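Side-chain contacts in D-alanyl-D-alanine carboxypeptidase (Vibrio cholerae, PDB 5TR7), which probably removes the terminal D-alanine from peptidoglycan precursor peptides, as a penicillin-binding carboxypeptidase of the peptidase S11 family: residues A[36-41]-A[92-97]; A[195-200]-A[242-247]; A[30-35]-A[140-145]. All blocks are in the same frame, centred on the assembly; numbering follows the deposited sequence.

Interaction 1. Residues A[36-41]-A[92-97]; sequences LTKMMT and RGIIIQ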
loop_
_atom_site.group_PDB
_atom_site.type_symbol
_atom_site.label_atom_id
_atom_site.label_comp_id
_atom_site.label_asym_id
_atom_site.label_seq_id
_atom_site.Cartn_x
_atom_site.Cartn_y
_atom_site.Cartn_z
ATOM N N LEU A 36 -2.749 -0.375 -4.561
ATOM C CA LEU A 36 -2.301 -1.109 -3.382
ATOM C C LEU A 36 -0.975 -1.795 -3.736
ATOM O O LEU A 36 -0.220 -2.174 -2.841
ATOM C CB LEU A 36 -3.336 -2.133 -2.906
ATOM C CG LEU A 36 -4.626 -1.542 -2.439
ATOM C CD1 LEU A 36 -5.489 -2.727 -2.120
ATOM C CD2 LEU A 36 -4.457 -0.597 -1.219
ATOM N N THR A 37 -0.705 -1.905 -5.043
ATOM C CA THR A 37 0.584 -2.417 -5.530
ATOM C C THR A 37 1.761 -1.614 -4.915
ATOM O O THR A 37 2.861 -2.122 -4.748
ATOM C CB THR A 37 0.640 -2.256 -7.071
ATOM O OG1 THR A 37 -0.354 -3.086 -7.664
ATOM C CG2 THR A 37 1.985 -2.647 -7.643
ATOM N N LYS A 38 1.481 -0.373 -4.530
ATOM C CA LYS A 38 2.502 0.497 -3.930
ATOM C C LYS A 38 2.992 -0.024 -2.619
ATOM O O LYS A 38 4.127 0.281 -2.202
ATOM C CB LYS A 38 2.059 1.920 -3.843
ATOM C CG LYS A 38 1.758 2.531 -5.226
ATOM C CD LYS A 38 1.390 4.014 -5.176
ATOM C CE LYS A 38 1.191 4.609 -6.570
ATOM N NZ LYS A 38 -0.077 4.196 -7.188
ATOM N N MET A 39 2.178 -0.835 -1.950
ATOM C CA MET A 39 2.666 -1.466 -0.720
ATOM C C MET A 39 3.834 -2.398 -1.039
ATOM O O MET A 39 4.818 -2.491 -0.253
ATOM C CB MET A 39 1.571 -2.284 -0.040
ATOM C CG MET A 39 0.464 -1.416 0.607
ATOM S SD MET A 39 -0.603 -2.391 1.616
ATOM C CE MET A 39 -1.310 -3.631 0.609
ATOM N N MET A 40 3.763 -3.074 -2.189
ATOM C CA MET A 40 4.848 -4.024 -2.512
ATOM C C MET A 40 6.086 -3.214 -2.883
ATOM O O MET A 40 7.201 -3.552 -2.534
ATOM C CB MET A 40 4.467 -5.028 -3.608
ATOM C CG MET A 40 5.672 -5.950 -3.957
ATOM S SD MET A 40 6.318 -6.948 -2.557
ATOM C CE MET A 40 4.855 -8.016 -2.640
ATOM N N THR A 41 5.876 -2.111 -3.575
ATOM C CA THR A 41 6.989 -1.247 -3.980
ATOM C C THR A 41 7.710 -0.705 -2.755
ATOM O O THR A 41 8.955 -0.750 -2.663
ATOM C CB THR A 41 6.467 -0.124 -4.878
ATOM O OG1 THR A 41 6.008 -0.705 -6.114
ATOM C CG2 THR A 41 7.537 0.904 -5.181
ATOM N N ARG A 92 7.981 9.078 0.508
ATOM C CA ARG A 92 6.751 9.745 0.952
ATOM C C ARG A 92 5.838 10.045 -0.196
ATOM O O ARG A 92 4.633 9.962 -0.062
ATOM C CB ARG A 92 7.057 10.986 1.752
ATOM C CG ARG A 92 7.712 10.620 3.033
ATOM C CD ARG A 92 8.117 11.795 3.889
ATOM N NE ARG A 92 8.376 11.264 5.212
ATOM C CZ ARG A 92 9.438 10.509 5.528
ATOM N NH1 ARG A 92 10.392 10.235 4.646
ATOM N NH2 ARG A 92 9.552 10.055 6.763
ATOM N N GLY A 93 6.380 10.386 -1.343
ATOM C CA GLY A 93 5.475 10.587 -2.496
ATOM C C GLY A 93 4.713 9.328 -2.853
ATOM O O GLY A 93 3.510 9.326 -3.216
ATOM N N ILE A 94 5.418 8.213 -2.742
ATOM C CA ILE A 94 4.777 6.940 -3.000
ATOM C C ILE A 94 3.700 6.607 -1.932
ATOM O O ILE A 94 2.563 6.315 -2.217
ATOM C CB ILE A 94 5.831 5.802 -3.004
ATOM C CG1 ILE A 94 6.746 5.948 -4.225
ATOM C CG2 ILE A 94 5.154 4.419 -2.893
ATOM C CD1 ILE A 94 7.951 4.972 -4.261
ATOM N N ILE A 95 4.107 6.674 -0.679
ATOM C CA ILE A 95 3.299 6.220 0.397
ATOM C C ILE A 95 2.167 7.171 0.757
ATOM O O ILE A 95 1.066 6.749 0.938
ATOM C CB ILE A 95 4.199 5.964 1.633
ATOM C CG1 ILE A 95 5.069 4.711 1.390
ATOM C CG2 ILE A 95 3.361 5.810 2.910
ATOM C CD1 ILE A 95 6.221 4.568 2.399
ATOM N N ILE A 96 2.479 8.429 0.929
ATOM C CA ILE A 96 1.486 9.381 1.339
ATOM C C ILE A 96 0.660 9.919 0.180
ATOM O O ILE A 96 -0.547 10.062 0.294
ATOM C CB ILE A 96 2.179 10.533 2.081
ATOM C CG1 ILE A 96 3.020 9.946 3.246
ATOM C CG2 ILE A 96 1.135 11.546 2.599
ATOM C CD1 ILE A 96 3.923 10.946 3.980
ATOM N N GLN A 97 1.323 10.259 -0.897
ATOM C CA GLN A 97 0.673 10.887 -2.031
ATOM C C GLN A 97 0.257 9.864 -3.063
ATOM O O GLN A 97 -0.456 10.209 -3.979
ATOM C CB GLN A 97 1.612 11.890 -2.708
ATOM C CG GLN A 97 2.277 12.907 -1.786
ATOM C CD GLN A 97 3.080 13.936 -2.524
ATOM O OE1 GLN A 97 3.754 13.613 -3.504
ATOM N NE2 GLN A 97 3.039 15.201 -2.040
#

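Interaction 2. Residues A[195-200]-A[242-247]; sequences MNVDGI and KLLSYG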
loop_
_atom_site.group_PDB
_atom_site.type_symbol
_atom_site.label_atom_id
_atom_site.label_comp_id
_atom_site.label_asym_id
_atom_site.label_seq_id
_atom_site.Cartn_x
_atom_site.Cartn_y
_atom_site.Cartn_z
ATOM N N MET A 195 -10.020 5.385 17.547
ATOM C CA MET A 195 -9.196 4.213 17.158
ATOM C C MET A 195 -7.752 4.579 16.866
ATOM O O MET A 195 -7.457 5.701 16.514
ATOM C CB MET A 195 -9.706 3.530 15.891
ATOM C CG MET A 195 -10.727 2.429 16.049
ATOM S SD MET A 195 -10.433 1.029 14.842
ATOM C CE MET A 195 -11.886 0.024 15.316
ATOM N N ASN A 196 -6.852 3.611 17.022
ATOM C CA ASN A 196 -5.444 3.798 16.734
ATOM C C ASN A 196 -5.098 3.057 15.429
ATOM O O ASN A 196 -4.524 1.979 15.429
ATOM C CB ASN A 196 -4.573 3.343 17.904
ATOM C CG ASN A 196 -5.014 3.975 19.269
ATOM O OD1 ASN A 196 -4.425 4.968 19.763
ATOM N ND2 ASN A 196 -6.120 3.441 19.847
ATOM N N VAL A 197 -5.511 3.649 14.324
ATOM C CA VAL A 197 -5.241 3.187 12.977
ATOM C C VAL A 197 -3.985 3.893 12.535
ATOM O O VAL A 197 -3.914 5.125 12.530
ATOM C CB VAL A 197 -6.363 3.599 12.045
ATOM C CG1 VAL A 197 -6.062 3.132 10.638
ATOM C CG2 VAL A 197 -7.679 2.999 12.535
ATOM N N ASP A 198 -2.954 3.132 12.195
ATOM C CA ASP A 198 -1.686 3.710 11.804
ATOM C C ASP A 198 -1.231 3.263 10.383
ATOM O O ASP A 198 -0.085 3.415 10.024
ATOM C CB ASP A 198 -0.645 3.404 12.920
ATOM C CG ASP A 198 -0.387 1.916 13.092
ATOM O OD1 ASP A 198 -0.968 1.108 12.311
ATOM O OD2 ASP A 198 0.381 1.556 14.035
ATOM N N GLY A 199 -2.163 2.745 9.588
ATOM C CA GLY A 199 -1.910 2.365 8.224
ATOM C C GLY A 199 -3.199 1.827 7.595
ATOM O O GLY A 199 -4.224 1.757 8.248
ATOM N N ILE A 200 -3.150 1.361 6.359
ATOM C CA ILE A 200 -1.932 1.300 5.577
ATOM C C ILE A 200 -2.062 2.051 4.256
ATOM O O ILE A 200 -1.498 3.112 4.076
ATOM C CB ILE A 200 -1.518 -0.155 5.303
ATOM C CG1 ILE A 200 -1.585 -0.980 6.585
ATOM C CG2 ILE A 200 -0.160 -0.237 4.635
ATOM C CD1 ILE A 200 -0.920 -2.366 6.470
ATOM N N LYS A 242 -15.817 -1.051 10.962
ATOM C CA LYS A 242 -16.669 -2.133 11.499
ATOM C C LYS A 242 -15.855 -3.398 11.569
ATOM O O LYS A 242 -15.876 -4.089 12.561
ATOM C CB LYS A 242 -17.886 -2.482 10.643
ATOM C CG LYS A 242 -18.987 -1.482 10.622
ATOM C CD LYS A 242 -20.003 -1.777 9.506
ATOM C CE LYS A 242 -20.934 -0.575 9.435
ATOM N NZ LYS A 242 -21.652 -0.484 8.135
ATOM N N LEU A 243 -15.173 -3.704 10.495
ATOM C CA LEU A 243 -14.392 -4.898 10.445
ATOM C C LEU A 243 -13.417 -4.912 11.576
ATOM O O LEU A 243 -13.313 -5.873 12.259
ATOM C CB LEU A 243 -13.683 -4.988 9.117
ATOM C CG LEU A 243 -13.268 -6.353 8.637
ATOM C CD1 LEU A 243 -14.326 -7.395 8.882
ATOM C CD2 LEU A 243 -12.898 -6.290 7.183
ATOM N N LEU A 244 -12.714 -3.819 11.781
ATOM C CA LEU A 244 -11.710 -3.741 12.848
ATOM C C LEU A 244 -12.335 -3.835 14.242
ATOM O O LEU A 244 -11.805 -4.561 15.090
ATOM C CB LEU A 244 -10.862 -2.469 12.736
ATOM C CG LEU A 244 -9.887 -2.398 11.572
ATOM C CD1 LEU A 244 -9.434 -0.960 11.333
ATOM C CD2 LEU A 244 -8.681 -3.282 11.766
ATOM N N SER A 245 -13.424 -3.110 14.511
ATOM C CA SER A 245 -14.067 -3.177 15.836
ATOM C C SER A 245 -14.499 -4.583 16.162
ATOM O O SER A 245 -14.376 -5.017 17.301
ATOM C CB SER A 245 -15.302 -2.293 15.937
ATOM O OG SER A 245 -14.920 -1.001 15.634
ATOM N N TYR A 246 -15.035 -5.283 15.172
ATOM C CA TYR A 246 -15.427 -6.654 15.382
ATOM C C TYR A 246 -14.201 -7.485 15.827
ATOM O O TYR A 246 -14.265 -8.258 16.739
ATOM C CB TYR A 246 -16.013 -7.230 14.080
ATOM C CG TYR A 246 -16.151 -8.724 14.096
ATOM C CD1 TYR A 246 -17.221 -9.346 14.790
ATOM C CD2 TYR A 246 -15.252 -9.509 13.446
ATOM C CE1 TYR A 246 -17.359 -10.741 14.842
ATOM C CE2 TYR A 246 -15.386 -10.909 13.432
ATOM C CZ TYR A 246 -16.406 -11.518 14.154
ATOM O OH TYR A 246 -16.458 -12.884 14.125
ATOM N N GLY A 247 -13.076 -7.277 15.210
ATOM C CA GLY A 247 -11.877 -8.056 15.569
ATOM C C GLY A 247 -11.451 -7.767 17.008
ATOM O O GLY A 247 -11.031 -8.674 17.717
#

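Interaction 3. Residues A[30-35]-A[140-145]; sequences KLSPAS and GLDDPN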
loop_
_atom_site.group_PDB
_atom_site.type_symbol
_atom_site.label_atom_id
_atom_site.label_comp_id
_atom_site.label_asym_id
_atom_site.label_seq_id
_atom_site.Cartn_x
_atom_site.Cartn_y
_atom_site.Cartn_z
ATOM N N LYS A 30 -9.032 -13.500 -7.102
ATOM C CA LYS A 30 -8.239 -12.534 -7.846
ATOM C C LYS A 30 -8.934 -11.278 -8.254
ATOM O O LYS A 30 -10.078 -11.289 -8.697
ATOM C CB LYS A 30 -7.522 -13.177 -9.060
ATOM C CG LYS A 30 -6.335 -14.006 -8.564
ATOM C CD LYS A 30 -5.654 -14.822 -9.643
ATOM C CE LYS A 30 -4.517 -15.582 -8.972
ATOM N NZ LYS A 30 -3.898 -16.439 -9.993
ATOM N N LEU A 31 -8.174 -10.203 -8.091
ATOM C CA LEU A 31 -8.560 -8.837 -8.342
ATOM C C LEU A 31 -7.355 -8.088 -8.845
ATOM O O LEU A 31 -6.219 -8.473 -8.622
ATOM C CB LEU A 31 -8.838 -8.143 -7.008
ATOM C CG LEU A 31 -10.016 -8.575 -6.206
ATOM C CD1 LEU A 31 -9.802 -7.972 -4.817
ATOM C CD2 LEU A 31 -11.308 -8.122 -6.893
ATOM N N SER A 32 -7.658 -6.899 -9.329
ATOM C CA SER A 32 -6.696 -5.967 -9.837
ATOM C C SER A 32 -6.448 -5.073 -8.584
ATOM O O SER A 32 -7.354 -4.472 -8.062
ATOM C CB SER A 32 -7.373 -5.290 -11.035
ATOM O OG SER A 32 -6.452 -4.664 -11.871
ATOM N N PRO A 33 -5.225 -5.070 -8.028
ATOM C CA PRO A 33 -4.959 -4.340 -6.767
ATOM C C PRO A 33 -4.708 -2.850 -6.885
ATOM O O PRO A 33 -4.793 -2.097 -5.890
ATOM C CB PRO A 33 -3.704 -5.018 -6.239
ATOM C CG PRO A 33 -2.973 -5.417 -7.470
ATOM C CD PRO A 33 -4.048 -5.848 -8.428
ATOM N N ALA A 34 -4.383 -2.447 -8.103
ATOM C CA ALA A 34 -4.190 -1.059 -8.438
ATOM C C ALA A 34 -3.177 -0.422 -7.515
ATOM O O ALA A 34 -2.142 -0.992 -7.208
ATOM C CB ALA A 34 -5.529 -0.303 -8.443
ATOM N N SER A 35 -3.524 0.718 -6.980
ATOM C CA SER A 35 -2.567 1.481 -6.200
ATOM C C SER A 35 -2.101 0.737 -4.914
ATOM O O SER A 35 -1.120 1.140 -4.274
ATOM C CB SER A 35 -3.171 2.848 -5.991
ATOM O OG SER A 35 -2.262 3.759 -5.511
ATOM N N GLY A 140 0.857 -0.067 -10.118
ATOM C CA GLY A 140 -0.490 -0.593 -10.115
ATOM C C GLY A 140 -1.412 -0.313 -11.312
ATOM O O GLY A 140 -2.497 -0.839 -11.374
ATOM N N LEU A 141 -0.995 0.458 -12.296
ATOM C CA LEU A 141 -1.927 0.732 -13.412
ATOM C C LEU A 141 -2.200 -0.575 -14.092
ATOM O O LEU A 141 -1.308 -1.402 -14.204
ATOM C CB LEU A 141 -1.352 1.773 -14.373
ATOM C CG LEU A 141 -1.154 3.175 -13.736
ATOM C CD1 LEU A 141 -0.481 4.125 -14.732
ATOM C CD2 LEU A 141 -2.474 3.775 -13.220
ATOM N N ASP A 142 -3.467 -0.806 -14.463
ATOM C CA ASP A 142 -3.928 -2.040 -15.093
ATOM C C ASP A 142 -3.202 -2.839 -16.115
ATOM O O ASP A 142 -2.767 -2.320 -17.114
ATOM C CB ASP A 142 -5.073 -1.736 -16.079
ATOM C CG ASP A 142 -6.411 -1.990 -15.515
ATOM O OD1 ASP A 142 -6.616 -1.847 -14.287
ATOM O OD2 ASP A 142 -7.255 -2.330 -16.352
ATOM N N ASP A 143 -3.287 -4.138 -15.918
ATOM C CA ASP A 143 -2.601 -5.082 -16.767
ATOM C C ASP A 143 -3.257 -6.426 -16.529
ATOM O O ASP A 143 -3.570 -6.749 -15.396
ATOM C CB ASP A 143 -1.121 -5.145 -16.450
ATOM C CG ASP A 143 -0.360 -6.036 -17.418
ATOM O OD1 ASP A 143 -0.743 -7.209 -17.618
ATOM O OD2 ASP A 143 0.682 -5.578 -17.939
ATOM N N PRO A 144 -3.521 -7.202 -17.602
ATOM C CA PRO A 144 -4.106 -8.516 -17.388
ATOM C C PRO A 144 -3.331 -9.368 -16.372
ATOM O O PRO A 144 -3.953 -10.082 -15.587
ATOM C CB PRO A 144 -4.022 -9.174 -18.778
ATOM C CG PRO A 144 -3.999 -8.047 -19.734
ATOM C CD PRO A 144 -3.484 -6.825 -19.025
ATOM N N ASN A 145 -1.996 -9.292 -16.401
ATOM C CA ASN A 145 -1.137 -10.060 -15.496
ATOM C C ASN A 145 -0.749 -9.418 -14.178
ATOM O O ASN A 145 0.183 -9.893 -13.505
ATOM C CB ASN A 145 0.119 -10.544 -16.243
ATOM C CG ASN A 145 -0.098 -11.895 -16.866
ATOM O OD1 ASN A 145 -0.658 -12.791 -16.221
ATOM N ND2 ASN A 145 0.378 -12.083 -18.078
#

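Interaction 1. Residues A[36-41]-A[92-97]
K38, the lysine of the SxxK motif shared by penicillin-binding proteins and serine beta-lactamases, lies with its aliphatic stem against I94 where the start of helix 37-50 faces the end of helix 87-95. The two backbones come nearest here, with K38 CA 6.9 Å from I94 CA. This is the closer part of the contact: K38 CB meets the branch methyl I94 CG2 at 4.1 Å, and farther along the chain K38 CD passes 3.9 Å from the carbonyl I94 O. The looser part is at T41, one helical turn on, where the side chains cross at about a right angle and a single methyl pair, T41 CG2 and I94 CD1, touches at 4.2 Å. With chi1 at -67°, T41 turns that methyl anti to its backbone N and leaves OG1 to hydrogen-bond S138 O. No solvent edge relieves this looser side, since all three residues are buried. I94 also packs on A102, C103 and M106 of helix 100-111. The side-chain atoms that touch between the helices are thus all carbon, while the polar end of the lysine is spent elsewhere. Its chain runs extended from chi2 to chi3 and then bends at chi4 (75°); consistent with the predicted role of K38 as proton acceptor, this takes NZ away from I94 to hydrogen bonds with S35 OG, N100 OD1 and H139 O.

Interaction 2. Residues A[195-200]-A[242-247]
The last helix of the modelled chain, 233-251, lies across one face of the five-stranded antiparallel sheet, and here it meets the beginning of an edge strand, 196-205. M195, leading into that strand, does most of the reaching. Its chain bends at chi2 (-142°), well short of a fully extended torsion, and delivers the thioether end to the helix surface. There the methyl M195 CE sits between two consecutive helix residues: it is 3.7 Å from L244 CB and only 3.2 Å from S245 OG, a short carbon-to-oxygen approach that marks the tightest point of the contact. The serine hydroxyl is not left to the methionine, because S245 OG is hydrogen-bonded to K241 O one turn back in the same helix. Behind the methyl, M195 SD rests 4.1 Å from L244 CB and 4.2 Å from L244 CD1, with the two side chains meeting at a slant. V197 adds a lighter touch farther along the strand, its CG2 standing 4.5 Å from L244 CD1. L244 is therefore the helix residue that carries the packing, and it reaches onto S214 of the neighbouring strand 209-218 and L223 and A225 of strand 221-230 as well. Between the segments the interface is held by apolar packing. K201, predicted to bind substrate, lies on the same strand about 11 Å from V197, side chain to side chain. A closing helix of the catalytic domain packed in this way on a face of its antiparallel sheet is typical of the penicillin-binding protein and serine beta-lactamase fold.

Interaction 3. Residues A[30-35]-A[140-145]
G140 and A34 meet backbone to backbone, their CA atoms 4.1 Å apart, right beside S35, the predicted acyl-ester serine. The pairing is reciprocal: G140 CA offers its hydrogen to A34 O at 3.4 Å (141° at the hydrogen), while A34 CA does the same to G140 O, also at 3.4 Å and much straighter at 166°. Such closeness relies on G140 having no side chain, as its CB position would fall on A34 O. The same A34 O also accepts from T37 OG1, and G140 N is taken up by N137 OD1. Next, L141 bonds through its backbone, N to H139 ND1 and O to N137 ND2. D142 starts out away from the other segment, but its carboxylate swings back until OD1 lies 3.7 Å from S32 OG, a loose polar approach, too long for a bond. S32 contributes by holding OG anti to its own N (chi1 -162°). D143 then closes an Asx turn, its OD1 accepting from N145 N at 2.7 Å on the anti side of the carboxylate. N145 ends the run with its O bonded to H134 ND1. In the fold, 30-35 leads from strand 21-25 into helix 37-50, with S32 O tied to T205 OG1 of strand 196-205. The loop holding 140-145 crosses from helix 114-127 toward helix 150-163.

How the interactions relate
From the N terminus, the chain first reaches 30-35 and runs directly on into 36-41, so interactions 3 and 1 share one continuous piece of backbone leading into helix 37-50. Interaction 1 closes the shorter loop when 92-97 returns to that helix. Interaction 3 closes only at 140-145, and its larger loop encloses the first. The two touch at T37 OG1 and G140 CA, 3.5 Å apart. Interaction 2 follows in series, joining an edge strand, 196-205, to the last modelled helix. M39 SD, 3.7 Å from I200 CG2, connects it to interaction 1. Helix 37-50 thus lies between helix 87-95 on one hand and edge strand 196-205 on the other.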